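Local structure of phosphoribosyltransferase (Thermus thermophilus, 1WD5) at residues V142-G147 with A168-V173. The protein is a predicted phosphoribosyltransferase, probably transferring glycosyl groups, though its own reaction and substrate are not established. Residues are numbered along the deposited sequence; the frame is centred on the assembly and turned at random.
Sequences VVFQEG and ARAEVV
The ring of F144, in the last turn of helix 134-144, reaches across to the loop that leads into strand 171-174 and presents its edge to the backbone of R169. F144 CZ lies 3.6 Å from R169 O and F144 CE1 3.8 Å from the same oxygen, which sits near the ring plane, where the slightly positive C-H rim of phenylalanine suits a carbonyl. F144 CZ also meets A170 CB at 4.2 Å; alanine fits here because its methyl adds a small apolar touch without reaching further. F144 also packs on V151 of strand 150-155, the neighbour of strand 171-174 in the parallel part of the sheet. In this α/β phosphoribosyltransferase fold helix 134-144 belongs to the connection between parallel strands 122-126 and 150-155, and F144 reaches the loop entering the outermost strand. Packing is looser at the R169 guanidinium, brought beside the ring by a bend at chi3 (62°). R169 NH2 stays 4.2 Å from F144 CD1, obliquely placed, and is hydrogen-bonded to S141, while NH1 makes a weak, long ion pair with E137. All three residues are partly exposed, and only 120 Å² is buried, so arginine's long aliphatic stem suits this margin.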
ATOM      1  N   VAL A 142       7.927  -5.708  -1.288  1.00 16.67           N
ATOM      2  CA  VAL A 142       8.459  -5.832   0.066  1.00 14.74           C
ATOM      3  C   VAL A 142       7.668  -6.847   0.887  1.00 15.60           C
ATOM      4  O   VAL A 142       8.247  -7.728   1.521  1.00 15.45           O
ATOM      5  CB  VAL A 142       8.454  -4.471   0.802  1.00 14.79           C
ATOM      6  CG1 VAL A 142       8.880  -4.663   2.253  1.00 12.80           C
ATOM      7  CG2 VAL A 142       9.404  -3.493   0.102  1.00 11.97           C
ATOM      8  N   VAL A 143       6.344  -6.726   0.869  1.00 14.39           N
ATOM      9  CA  VAL A 143       5.495  -7.635   1.624  1.00 15.68           C
ATOM     10  C   VAL A 143       5.690  -9.105   1.243  1.00 16.67           C
ATOM     11  O   VAL A 143       5.690  -9.970   2.113  1.00 16.81           O
ATOM     12  CB  VAL A 143       4.005  -7.261   1.460  1.00 16.45           C
ATOM     13  CG1 VAL A 143       3.128  -8.275   2.179  1.00 16.95           C
ATOM     14  CG2 VAL A 143       3.764  -5.861   2.025  1.00 15.34           C
ATOM     15  N   PHE A 144       5.852  -9.389  -0.046  1.00 16.97           N
ATOM     16  CA  PHE A 144       6.055 -10.768  -0.498  1.00 18.64           C
ATOM     17  C   PHE A 144       7.298 -11.409   0.111  1.00 19.77           C
ATOM     18  O   PHE A 144       7.331 -12.613   0.346  1.00 19.70           O
ATOM     19  CB  PHE A 144       6.158 -10.823  -2.026  1.00 19.04           C
ATOM     20  CG  PHE A 144       4.829 -10.920  -2.724  1.00 21.54           C
ATOM     21  CD1 PHE A 144       4.634 -10.313  -3.960  1.00 21.95           C
ATOM     22  CD2 PHE A 144       3.776 -11.630  -2.152  1.00 21.41           C
ATOM     23  CE1 PHE A 144       3.411 -10.410  -4.618  1.00 22.13           C
ATOM     24  CE2 PHE A 144       2.551 -11.734  -2.801  1.00 22.23           C
ATOM     25  CZ  PHE A 144       2.368 -11.122  -4.037  1.00 21.61           C
ATOM     26  N   GLN A 145       8.323 -10.607   0.365  1.00 20.99           N
ATOM     27  CA  GLN A 145       9.549 -11.130   0.952  1.00 24.83           C
ATOM     28  C   GLN A 145       9.398 -11.367   2.450  1.00 25.53           C
ATOM     29  O   GLN A 145      10.316 -11.869   3.096  1.00 25.60           O
ATOM     30  CB  GLN A 145      10.710 -10.157   0.716  1.00 28.23           C
ATOM     31  CG  GLN A 145      11.095  -9.980  -0.741  1.00 34.86           C
ATOM     32  CD  GLN A 145      11.567 -11.272  -1.385  1.00 38.28           C
ATOM     33  OE1 GLN A 145      10.800 -12.224  -1.534  1.00 41.54           O
ATOM     34  NE2 GLN A 145      12.838 -11.311  -1.769  1.00 41.78           N
ATOM     35  N   GLU A 146       8.240 -11.016   3.006  1.00 25.63           N
ATOM     36  CA  GLU A 146       8.026 -11.178   4.440  1.00 26.07           C
ATOM     37  C   GLU A 146       7.307 -12.459   4.843  1.00 25.45           C
ATOM     38  O   GLU A 146       6.928 -12.629   6.001  1.00 26.92           O
ATOM     39  CB  GLU A 146       7.296  -9.945   4.990  1.00 27.90           C
ATOM     40  CG  GLU A 146       8.063  -8.657   4.702  1.00 32.37           C
ATOM     41  CD  GLU A 146       7.427  -7.415   5.295  1.00 36.09           C
ATOM     42  OE1 GLU A 146       6.223  -7.180   5.057  1.00 37.40           O
ATOM     43  OE2 GLU A 146       8.140  -6.664   5.992  1.00 37.23           O
ATOM     44  N   GLY A 147       7.131 -13.364   3.886  1.00 23.91           N
ATOM     45  CA  GLY A 147       6.485 -14.633   4.170  1.00 22.47           C
ATOM     46  C   GLY A 147       5.027 -14.630   4.599  1.00 21.67           C
ATOM     47  O   GLY A 147       4.656 -15.393   5.489  1.00 21.76           O
ATOM     48  N   ALA A 168      -1.505  -9.079 -12.204  1.00 17.78           N
ATOM     49  CA  ALA A 168      -0.472  -9.955 -12.735  1.00 18.29           C
ATOM     50  C   ALA A 168       0.356 -10.531 -11.593  1.00 18.28           C
ATOM     51  O   ALA A 168       1.015 -11.557 -11.751  1.00 18.12           O
ATOM     52  CB  ALA A 168       0.432  -9.179 -13.691  1.00 17.94           C
ATOM     53  N   ARG A 169       0.301  -9.883 -10.435  1.00 17.54           N
ATOM     54  CA  ARG A 169       1.088 -10.322  -9.287  1.00 17.62           C
ATOM     55  C   ARG A 169       0.305 -10.796  -8.062  1.00 17.81           C
ATOM     56  O   ARG A 169       0.843 -11.516  -7.221  1.00 15.95           O
ATOM     57  CB  ARG A 169       2.037  -9.192  -8.865  1.00 19.16           C
ATOM     58  CG  ARG A 169       2.974  -8.711  -9.965  1.00 22.04           C
ATOM     59  CD  ARG A 169       3.834  -7.540  -9.485  1.00 22.65           C
ATOM     60  NE  ARG A 169       4.705  -7.916  -8.372  1.00 24.68           N
ATOM     61  CZ  ARG A 169       5.450  -7.058  -7.685  1.00 26.26           C
ATOM     62  NH1 ARG A 169       5.435  -5.766  -7.990  1.00 27.08           N
ATOM     63  NH2 ARG A 169       6.216  -7.492  -6.693  1.00 27.79           N
ATOM     64  N   ALA A 170      -0.958 -10.402  -7.945  1.00 16.40           N
ATOM     65  CA  ALA A 170      -1.733 -10.818  -6.783  1.00 16.40           C
ATOM     66  C   ALA A 170      -3.225 -10.718  -6.999  1.00 15.23           C
ATOM     67  O   ALA A 170      -3.683 -10.131  -7.975  1.00 15.59           O
ATOM     68  CB  ALA A 170      -1.338  -9.974  -5.575  1.00 15.85           C
ATOM     69  N   GLU A 171      -3.982 -11.302  -6.080  1.00 17.79           N
ATOM     70  CA  GLU A 171      -5.429 -11.233  -6.161  1.00 18.99           C
ATOM     71  C   GLU A 171      -5.771  -9.766  -5.934  1.00 18.61           C
ATOM     72  O   GLU A 171      -5.210  -9.118  -5.046  1.00 18.81           O
ATOM     73  CB  GLU A 171      -6.077 -12.085  -5.069  1.00 21.86           C
ATOM     74  CG  GLU A 171      -7.579 -12.248  -5.253  1.00 27.13           C
ATOM     75  CD  GLU A 171      -8.244 -12.966  -4.097  1.00 29.51           C
ATOM     76  OE1 GLU A 171      -7.637 -13.902  -3.533  1.00 29.50           O
ATOM     77  OE2 GLU A 171      -9.386 -12.601  -3.759  1.00 35.08           O
ATOM     78  N   VAL A 172      -6.669  -9.237  -6.751  1.00 16.97           N
ATOM     79  CA  VAL A 172      -7.064  -7.846  -6.630  1.00 16.58           C
ATOM     80  C   VAL A 172      -8.562  -7.704  -6.440  1.00 17.75           C
ATOM     81  O   VAL A 172      -9.351  -8.346  -7.138  1.00 17.33           O
ATOM     82  CB  VAL A 172      -6.667  -7.036  -7.880  1.00 16.50           C
ATOM     83  CG1 VAL A 172      -7.292  -5.650  -7.820  1.00 15.92           C
ATOM     84  CG2 VAL A 172      -5.148  -6.927  -7.972  1.00 17.02           C
ATOM     85  N   VAL A 173      -8.942  -6.863  -5.486  1.00 16.65           N
ATOM     86  CA  VAL A 173     -10.339  -6.581  -5.208  1.00 17.88           C
ATOM     87  C   VAL A 173     -10.520  -5.082  -5.415  1.00 19.03           C
ATOM     88  O   VAL A 173     -10.039  -4.275  -4.619  1.00 20.86           O
ATOM     89  CB  VAL A 173     -10.718  -6.949  -3.758  1.00 17.72           C
ATOM     90  CG1 VAL A 173     -12.152  -6.532  -3.473  1.00 17.84           C
ATOM     91  CG2 VAL A 173     -10.563  -8.450  -3.550  1.00 18.89           C
TER